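Side-chain contacts in putative transcriptional regulator (MarR/EmrR family) (Acinetobacter sp. ADP1, PDB 3NRV), which probably binds DNA and regulates transcription, as expected of a dimeric winged helix-turn-helix protein of the MarR/EmrR family: residues C[42-47]-C[62-67]; C[47-52]-C[96-101]; C[76-79]-C[83-86]. All blocks are in the same frame, centred on the assembly; numbering follows the deposited sequence.

The three contacts illustrate how a small winged helix-turn-helix domain is assembled around one central helix. Contacts 1 and 2 share S47 and helix 40-51, which packs first on helix 57-64 and then on strand 97-100; their centres lie about 11 Å apart, and both touch the second subunit. Contact 3 joins helix 68-80 to strand 84-87, about 13 Å from contact 1 and 10 Å from contact 2 between centres. Along the chain contact 1 closes before contact 3 opens, while contact 2 spans contact 3 and pairs its strand with strand 84-87 in the antiparallel sheet. L78 and I84 also pack on helix 40-51, so the probable recognition helix and the wing share one core with it.

Contact 1 of 3, residues C[42-47]-C[62-67]; sequences EWRIIS and DILGLD
Three bonds of the R44 side chain decide how it meets L64: CG stands anti to the carbonyl carbon (chi1 -63°), chi2 is fully extended, and a bend at chi3 of 67° turns the guanidinium toward the end of helix 57-64. There NH2 donates to the backbone O of L64 at 3.0 Å. The donor lies in the carbonyl plane on a lone pair, but the bond is not straight, with an N-H...O angle of 132°, and the acceptor is tilted out of the guanidinium plane. The acceptor is a carbonyl of the last helical residue, just before G65 leaves helical geometry with positive phi, so the arginine serves a backbone oxygen where the helix ends.

The same guanidinium is partly wrapped in hydrocarbon. CB of L64 sits over one of its faces, 3.8 Å from NH2, as the two side chains slide past each other in opposite directions. L66, beyond G65 in the chain, approaches obliquely, CG lying 3.9 Å from NH1. Alongside, I45 crosses L64 at about a right angle, and its CG1 meets L64 CD1 at 3.6 Å, the apolar part of the contact. The four touching residues are all buried, and both terminal nitrogens of the arginine have polar partners, NH2 the O of L64 and NH1 OD1 of N22 of the second subunit. A buried arginine thus links a helix end to the dimer interface. I45 in turn touches T74 and L78 on helix 68-80, while D67 OD1 caps that helix at the N of A70. Helix 57-64, a tight glycine-containing turn and a capped second helix, packed against helix 40-51, form the helix-turn-helix characteristic of MarR-family regulators.

Contact 2 of 3, residues C[47-52]-C[96-101]; sequences SVLSSA and YAINLT
The flat group touched where L49 and S50 meet I98 and L100 belongs to the backbone: it is the carbonyl of I98, whose O lies 3.5 Å from CD2 of L49. The rest is aliphatic. L49 enters between two strand residues and touches both. Its CD1 lies between CG2 of I98, at 3.8 Å, and CD2 of L100, whereas CB packs on CG of L100, also at 3.8 Å. The CG2 branch of I98 is the one that meets L49, while CG1, anti to the carbonyl carbon (chi1 -54°), is directed elsewhere. L100 comes nearer toward its end, and its CD1 rests 3.9 Å from CA of S50.

Beside this apolar patch a water accepts from the N of L100 at 2.9 Å and makes a weak bond to the O of L49, joining helix and strand backbones. The axes of the short segments 47-51 and 97-100 pass 7.9 Å apart at 99°, almost perpendicular. L49 also touches I60 and I84, placing it in the core between the helices and the two-stranded sheet. This is the packing of a core helix against the wing of a winged helix-turn-helix domain.

Contact 3 of 3, residues C[76-79]-C[83-86]; sequences KKLE and YIEV. With SO4 (sulfate ion), chain L.
L78, I84 and the backbone and CB of E79 make the tight part of this contact, while the E79 carboxylate, V86 and the lysines face a wetter side. The O of L78 accepts two backbone donors: Y83 N at 2.9 Å and, weakly, I84 N at 3.4 Å. Next to these bonds CB of L78 meets CG1 of I84 at 3.7 Å, the two side chains crossing at about a right angle. I84 places CG1 between its own N and carbonyl carbon (chi1 70°), which brings that atom to 3.5 Å from the N of E79; its CD1 lies 3.7 Å from CB of E79. CD2 of L78 touches CD2 of the Y83 ring obliquely.

Toward solvent, water takes over. One molecule donates to OE2 of E79 at 2.6 Å and accepts from the N of V86; another donates to the backbone O atoms of E79 and I84. In one of its modelled positions K76 forms a salt bridge with OE1 of E79. The end of the K77 side chain leads away from the strand, its NZ weakly bonded to a sulfate, probably from the crystallisation liquor. The chemistry implies an apolar, backbone-bonded joint between helix 68-80 and the wing, with a charged, water-bridged rim.

Contact 1 of 3, residues C[42-47]-C[62-67]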
loop_
_atom_site.group_PDB
_atom_site.type_symbol
_atom_site.label_atom_id
_atom_site.label_comp_id
_atom_site.label_asym_id
_atom_site.label_seq_id
_atom_site.Cartn_x
_atom_site.Cartn_y
_atom_site.Cartn_z
ATOM N N GLU C 42 -8.871 -5.369 2.900
ATOM C CA GLU C 42 -9.695 -5.867 4.006
ATOM C C GLU C 42 -8.837 -6.284 5.202
ATOM O O GLU C 42 -9.127 -5.907 6.349
ATOM C CB GLU C 42 -10.583 -7.025 3.525
ATOM C CG GLU C 42 -11.693 -6.495 2.615
ATOM C CD GLU C 42 -12.530 -7.580 1.963
ATOM O OE1 GLU C 42 -11.980 -8.609 1.544
ATOM O OE2 GLU C 42 -13.750 -7.389 1.864
ATOM N N TRP C 43 -7.799 -7.074 4.935
ATOM C CA TRP C 43 -6.871 -7.512 5.990
ATOM C C TRP C 43 -6.202 -6.319 6.707
ATOM O O TRP C 43 -6.120 -6.290 7.926
ATOM C CB TRP C 43 -5.790 -8.484 5.449
ATOM C CG TRP C 43 -4.701 -8.630 6.445
ATOM C CD1 TRP C 43 -3.423 -8.152 6.362
ATOM C CD2 TRP C 43 -4.834 -9.201 7.753
ATOM N NE1 TRP C 43 -2.743 -8.426 7.534
ATOM C CE2 TRP C 43 -3.585 -9.061 8.397
ATOM C CE3 TRP C 43 -5.883 -9.827 8.427
ATOM C CZ2 TRP C 43 -3.362 -9.539 9.685
ATOM C CZ3 TRP C 43 -5.653 -10.299 9.708
ATOM C CH2 TRP C 43 -4.405 -10.149 10.320
ATOM N N ARG C 44 -5.720 -5.336 5.950
ATOM C CA ARG C 44 -5.073 -4.178 6.568
ATOM C C ARG C 44 -6.011 -3.489 7.564
ATOM O O ARG C 44 -5.615 -3.084 8.657
ATOM C CB ARG C 44 -4.587 -3.177 5.495
ATOM C CG ARG C 44 -3.500 -3.758 4.546
ATOM C CD ARG C 44 -3.058 -2.725 3.490
ATOM N NE ARG C 44 -2.355 -1.604 4.130
ATOM C CZ ARG C 44 -2.199 -0.390 3.596
ATOM N NH1 ARG C 44 -2.713 -0.114 2.410
ATOM N NH2 ARG C 44 -1.528 0.553 4.264
ATOM N N ILE C 45 -7.273 -3.368 7.187
ATOM C CA ILE C 45 -8.227 -2.709 8.061
ATOM C C ILE C 45 -8.574 -3.552 9.296
ATOM O O ILE C 45 -8.616 -3.042 10.409
ATOM C CB ILE C 45 -9.491 -2.325 7.287
ATOM C CG1 ILE C 45 -9.145 -1.149 6.366
ATOM C CG2 ILE C 45 -10.590 -1.938 8.251
ATOM C CD1 ILE C 45 -10.224 -0.810 5.352
ATOM N N ILE C 46 -8.824 -4.840 9.084
ATOM C CA ILE C 46 -9.082 -5.756 10.193
ATOM C C ILE C 46 -7.943 -5.684 11.208
ATOM O O ILE C 46 -8.165 -5.624 12.427
ATOM C CB ILE C 46 -9.294 -7.202 9.653
ATOM C CG1 ILE C 46 -10.708 -7.312 9.076
ATOM C CG2 ILE C 46 -9.095 -8.246 10.742
ATOM C CD1 ILE C 46 -10.839 -8.407 8.097
ATOM N N SER C 47 -6.716 -5.663 10.705
ATOM C CA SER C 47 -5.560 -5.629 11.590
ATOM C C SER C 47 -5.498 -4.308 12.377
ATOM O O SER C 47 -5.109 -4.281 13.551
ATOM C CB SER C 47 -4.269 -5.889 10.807
ATOM O OG SER C 47 -3.140 -5.634 11.619
ATOM N N ASP C 62 -5.851 7.640 8.523
ATOM C CA ASP C 62 -4.629 8.257 9.018
ATOM C C ASP C 62 -3.563 7.192 9.220
ATOM O O ASP C 62 -2.393 7.397 8.877
ATOM C CB ASP C 62 -4.876 8.980 10.343
ATOM C CG ASP C 62 -5.670 10.261 10.169
ATOM O OD1 ASP C 62 -5.811 10.723 9.014
ATOM O OD2 ASP C 62 -6.150 10.806 11.191
ATOM N N ILE C 63 -3.974 6.054 9.772
ATOM C CA ILE C 63 -3.044 4.962 10.037
ATOM C C ILE C 63 -2.531 4.285 8.770
ATOM O O ILE C 63 -1.332 4.019 8.652
ATOM C CB ILE C 63 -3.651 3.916 10.998
ATOM C CG1 ILE C 63 -3.863 4.544 12.383
ATOM C CG2 ILE C 63 -2.753 2.698 11.089
ATOM C CD1 ILE C 63 -4.733 3.708 13.343
ATOM N N LEU C 64 -3.423 4.014 7.821
ATOM C CA LEU C 64 -3.054 3.219 6.654
ATOM C C LEU C 64 -2.487 4.038 5.485
ATOM O O LEU C 64 -1.754 3.502 4.653
ATOM C CB LEU C 64 -4.254 2.392 6.162
ATOM C CG LEU C 64 -4.799 1.344 7.144
ATOM C CD1 LEU C 64 -5.984 0.590 6.505
ATOM C CD2 LEU C 64 -3.706 0.362 7.570
ATOM N N GLY C 65 -2.866 5.313 5.400
ATOM C CA GLY C 65 -2.537 6.118 4.236
ATOM C C GLY C 65 -3.475 5.959 3.049
ATOM O O GLY C 65 -3.265 6.577 1.997
ATOM N N LEU C 66 -4.492 5.110 3.180
ATOM C CA LEU C 66 -5.513 5.036 2.139
ATOM C C LEU C 66 -6.472 6.169 2.398
ATOM O O LEU C 66 -6.756 6.462 3.553
ATOM C CB LEU C 66 -6.274 3.712 2.194
ATOM C CG LEU C 66 -5.549 2.458 1.708
ATOM C CD1 LEU C 66 -6.358 1.214 2.039
ATOM C CD2 LEU C 66 -5.280 2.548 0.218
ATOM N N ASP C 67 -6.987 6.792 1.340
ATOM C CA ASP C 67 -7.937 7.878 1.527
ATOM C C ASP C 67 -9.246 7.413 2.140
ATOM O O ASP C 67 -9.526 6.225 2.194
ATOM C CB ASP C 67 -8.136 8.743 0.261
ATOM C CG ASP C 67 -8.908 8.041 -0.866
ATOM O OD1 ASP C 67 -9.738 7.135 -0.625
ATOM O OD2 ASP C 67 -8.696 8.457 -2.031
#

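Contact 2 of 3, residues C[47-52]-C[96-101]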
loop_
_atom_site.group_PDB
_atom_site.type_symbol
_atom_site.label_atom_id
_atom_site.label_comp_id
_atom_site.label_asym_id
_atom_site.label_seq_id
_atom_site.Cartn_x
_atom_site.Cartn_y
_atom_site.Cartn_z
ATOM N N SER C 47 -6.716 -5.663 10.705
ATOM C CA SER C 47 -5.560 -5.629 11.590
ATOM C C SER C 47 -5.498 -4.308 12.377
ATOM O O SER C 47 -5.109 -4.281 13.551
ATOM C CB SER C 47 -4.269 -5.889 10.807
ATOM O OG SER C 47 -3.140 -5.634 11.619
ATOM N N VAL C 48 -5.910 -3.214 11.745
ATOM C CA VAL C 48 -5.991 -1.931 12.465
ATOM C C VAL C 48 -7.072 -1.985 13.545
ATOM O O VAL C 48 -6.844 -1.577 14.672
ATOM C CB VAL C 48 -6.245 -0.720 11.540
ATOM C CG1 VAL C 48 -6.566 0.544 12.366
ATOM C CG2 VAL C 48 -5.035 -0.479 10.660
ATOM N N LEU C 49 -8.236 -2.532 13.212
ATOM C CA LEU C 49 -9.329 -2.626 14.176
ATOM C C LEU C 49 -8.959 -3.498 15.388
ATOM O O LEU C 49 -9.420 -3.256 16.503
ATOM C CB LEU C 49 -10.606 -3.140 13.502
ATOM C CG LEU C 49 -11.188 -2.264 12.382
ATOM C CD1 LEU C 49 -12.385 -2.883 11.766
ATOM C CD2 LEU C 49 -11.552 -0.896 12.951
ATOM N N SER C 50 -8.106 -4.496 15.198
ATOM C CA SER C 50 -7.778 -5.354 16.333
ATOM C C SER C 50 -6.847 -4.642 17.316
ATOM O O SER C 50 -6.729 -5.049 18.469
ATOM C CB SER C 50 -7.124 -6.655 15.864
ATOM O OG SER C 50 -5.754 -6.433 15.599
ATOM N N SER C 51 -6.184 -3.586 16.847
ATOM C CA SER C 51 -5.060 -2.969 17.550
ATOM C C SER C 51 -5.462 -1.696 18.262
ATOM O O SER C 51 -4.823 -1.275 19.221
ATOM C CB SER C 51 -3.961 -2.584 16.551
ATOM O OG SER C 51 -3.286 -3.713 16.029
ATOM N N ALA C 52 -6.505 -1.054 17.773
ATOM C CA ALA C 52 -6.773 0.290 18.228
ATOM C C ALA C 52 -8.187 0.467 18.710
ATOM O O ALA C 52 -9.090 -0.322 18.405
ATOM C CB ALA C 52 -6.437 1.311 17.134
ATOM N N TYR C 96 -19.019 7.835 16.688
ATOM C CA TYR C 96 -19.191 6.449 16.310
ATOM C C TYR C 96 -17.804 5.794 16.249
ATOM O O TYR C 96 -16.777 6.476 16.195
ATOM C CB TYR C 96 -19.849 6.375 14.940
ATOM C CG TYR C 96 -18.891 6.667 13.810
ATOM C CD1 TYR C 96 -18.320 5.630 13.075
ATOM C CD2 TYR C 96 -18.536 7.976 13.484
ATOM C CE1 TYR C 96 -17.435 5.886 12.038
ATOM C CE2 TYR C 96 -17.644 8.239 12.442
ATOM C CZ TYR C 96 -17.096 7.177 11.723
ATOM O OH TYR C 96 -16.204 7.400 10.686
ATOM N N ALA C 97 -17.775 4.471 16.251
ATOM C CA ALA C 97 -16.525 3.760 16.010
ATOM C C ALA C 97 -16.806 2.510 15.181
ATOM O O ALA C 97 -17.926 2.001 15.187
ATOM C CB ALA C 97 -15.846 3.390 17.348
ATOM N N ILE C 98 -15.800 2.027 14.459
ATOM C CA ILE C 98 -15.932 0.758 13.741
ATOM C C ILE C 98 -15.312 -0.330 14.629
ATOM O O ILE C 98 -14.197 -0.155 15.134
ATOM C CB ILE C 98 -15.187 0.803 12.398
ATOM C CG1 ILE C 98 -15.641 2.012 11.548
ATOM C CG2 ILE C 98 -15.334 -0.543 11.630
ATOM C CD1 ILE C 98 -17.121 1.946 11.147
ATOM N N ASN C 99 -16.026 -1.435 14.832
ATOM C CA ASN C 99 -15.500 -2.551 15.628
ATOM C C ASN C 99 -15.573 -3.883 14.883
ATOM O O ASN C 99 -16.498 -4.120 14.112
ATOM C CB ASN C 99 -16.298 -2.742 16.924
ATOM C CG ASN C 99 -16.286 -1.526 17.827
ATOM O OD1 ASN C 99 -15.313 -0.782 17.902
ATOM N ND2 ASN C 99 -17.377 -1.342 18.544
ATOM N N LEU C 100 -14.624 -4.771 15.163
ATOM C CA LEU C 100 -14.720 -6.151 14.680
ATOM C C LEU C 100 -15.926 -6.834 15.323
ATOM O O LEU C 100 -16.217 -6.604 16.489
ATOM C CB LEU C 100 -13.455 -6.932 15.051
ATOM C CG LEU C 100 -12.156 -6.463 14.392
ATOM C CD1 LEU C 100 -10.951 -7.157 15.005
ATOM C CD2 LEU C 100 -12.238 -6.726 12.896
ATOM N N THR C 101 -16.644 -7.650 14.574
ATOM C CA THR C 101 -17.640 -8.515 15.201
ATOM C C THR C 101 -16.877 -9.680 15.848
ATOM O O THR C 101 -15.643 -9.750 15.757
ATOM C CB THR C 101 -18.578 -9.090 14.170
ATOM O OG1 THR C 101 -17.797 -9.775 13.182
ATOM C CG2 THR C 101 -19.416 -7.969 13.496
HETATM O O HOH W 1 -12.698 -3.926 17.157
#

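Contact 3 of 3, residues C[76-79]-C[83-86]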
loop_
_atom_site.group_PDB
_atom_site.type_symbol
_atom_site.label_atom_id
_atom_site.label_comp_id
_atom_site.label_asym_id
_atom_site.label_seq_id
_atom_site.Cartn_x
_atom_site.Cartn_y
_atom_site.Cartn_z
ATOM N N LYS C 76 -17.574 -0.794 4.485
ATOM C CA LYS C 76 -18.909 -1.237 4.063
ATOM C C LYS C 76 -18.896 -2.694 3.594
ATOM O O LYS C 76 -19.787 -3.476 3.937
ATOM C CB LYS C 76 -19.457 -0.337 2.944
ATOM C CG LYS C 76 -20.866 -0.691 2.480
ATOM C CD LYS C 76 -21.868 -0.526 3.612
ATOM C CE LYS C 76 -23.319 -0.686 3.149
ATOM N NZ LYS C 76 -24.235 -0.402 4.302
ATOM N N LYS C 77 -17.895 -3.067 2.803
ATOM C CA LYS C 77 -17.793 -4.464 2.369
ATOM C C LYS C 77 -17.661 -5.389 3.590
ATOM O O LYS C 77 -18.284 -6.451 3.651
ATOM C CB LYS C 77 -16.602 -4.666 1.441
ATOM C CG LYS C 77 -16.760 -4.051 0.064
ATOM C CD LYS C 77 -17.900 -4.701 -0.714
ATOM C CE LYS C 77 -18.046 -4.078 -2.103
ATOM N NZ LYS C 77 -19.199 -4.650 -2.858
ATOM N N LEU C 78 -16.833 -4.983 4.548
ATOM C CA LEU C 78 -16.601 -5.798 5.746
ATOM C C LEU C 78 -17.856 -5.866 6.607
ATOM O O LEU C 78 -18.100 -6.857 7.295
ATOM C CB LEU C 78 -15.429 -5.256 6.560
ATOM C CG LEU C 78 -14.034 -5.430 5.940
ATOM C CD1 LEU C 78 -13.021 -4.631 6.737
ATOM C CD2 LEU C 78 -13.614 -6.913 5.848
ATOM N N GLU C 79 -18.661 -4.804 6.577
ATOM C CA GLU C 79 -19.958 -4.852 7.243
ATOM C C GLU C 79 -20.884 -5.878 6.581
ATOM O O GLU C 79 -21.557 -6.638 7.268
ATOM C CB GLU C 79 -20.636 -3.478 7.238
ATOM C CG GLU C 79 -21.848 -3.409 8.165
ATOM C CD GLU C 79 -22.722 -2.174 7.900
ATOM O OE1 GLU C 79 -23.045 -1.896 6.726
ATOM O OE2 GLU C 79 -23.095 -1.501 8.877
ATOM N N TYR C 83 -17.910 -9.018 9.198
ATOM C CA TYR C 83 -16.651 -8.936 9.949
ATOM C C TYR C 83 -16.535 -7.727 10.871
ATOM O O TYR C 83 -15.751 -7.732 11.836
ATOM C CB TYR C 83 -15.464 -8.912 8.986
ATOM C CG TYR C 83 -15.240 -10.234 8.287
ATOM C CD1 TYR C 83 -15.068 -11.398 9.020
ATOM C CD2 TYR C 83 -15.193 -10.317 6.909
ATOM C CE1 TYR C 83 -14.858 -12.619 8.395
ATOM C CE2 TYR C 83 -14.974 -11.548 6.267
ATOM C CZ TYR C 83 -14.806 -12.687 7.025
ATOM O OH TYR C 83 -14.596 -13.906 6.431
ATOM N N ILE C 84 -17.254 -6.663 10.534
ATOM C CA ILE C 84 -17.232 -5.450 11.345
ATOM C C ILE C 84 -18.647 -4.977 11.590
ATOM O O ILE C 84 -19.583 -5.397 10.913
ATOM C CB ILE C 84 -16.383 -4.290 10.706
ATOM C CG1 ILE C 84 -17.058 -3.716 9.447
ATOM C CG2 ILE C 84 -14.977 -4.758 10.391
ATOM C CD1 ILE C 84 -18.081 -2.563 9.741
ATOM N N GLU C 85 -18.801 -4.106 12.576
ATOM C CA GLU C 85 -20.088 -3.464 12.789
ATOM C C GLU C 85 -19.817 -2.027 13.217
ATOM O O GLU C 85 -18.770 -1.729 13.807
ATOM C CB GLU C 85 -20.875 -4.202 13.883
ATOM C CG GLU C 85 -20.140 -4.181 15.207
ATOM C CD GLU C 85 -20.761 -5.095 16.272
ATOM O OE1 GLU C 85 -21.689 -5.878 15.952
ATOM O OE2 GLU C 85 -20.308 -5.021 17.433
ATOM N N VAL C 86 -20.749 -1.136 12.899
ATOM C CA VAL C 86 -20.621 0.258 13.287
ATOM C C VAL C 86 -21.106 0.381 14.716
ATOM O O VAL C 86 -22.195 -0.057 15.040
ATOM C CB VAL C 86 -21.449 1.188 12.391
ATOM C CG1 VAL C 86 -21.401 2.626 12.936
ATOM C CG2 VAL C 86 -20.930 1.134 10.962
HETATM S S SO4 L . -17.403 -3.639 -6.200
HETATM O O1 SO4 L . -18.066 -3.558 -7.500
HETATM O O2 SO4 L . -16.006 -3.233 -6.358
HETATM O O3 SO4 L . -18.097 -2.749 -5.270
HETATM O O4 SO4 L . -17.431 -5.015 -5.714
HETATM O O HOH W 2 -22.972 -2.064 11.461
HETATM O O HOH W 3 -21.934 -6.608 10.130
#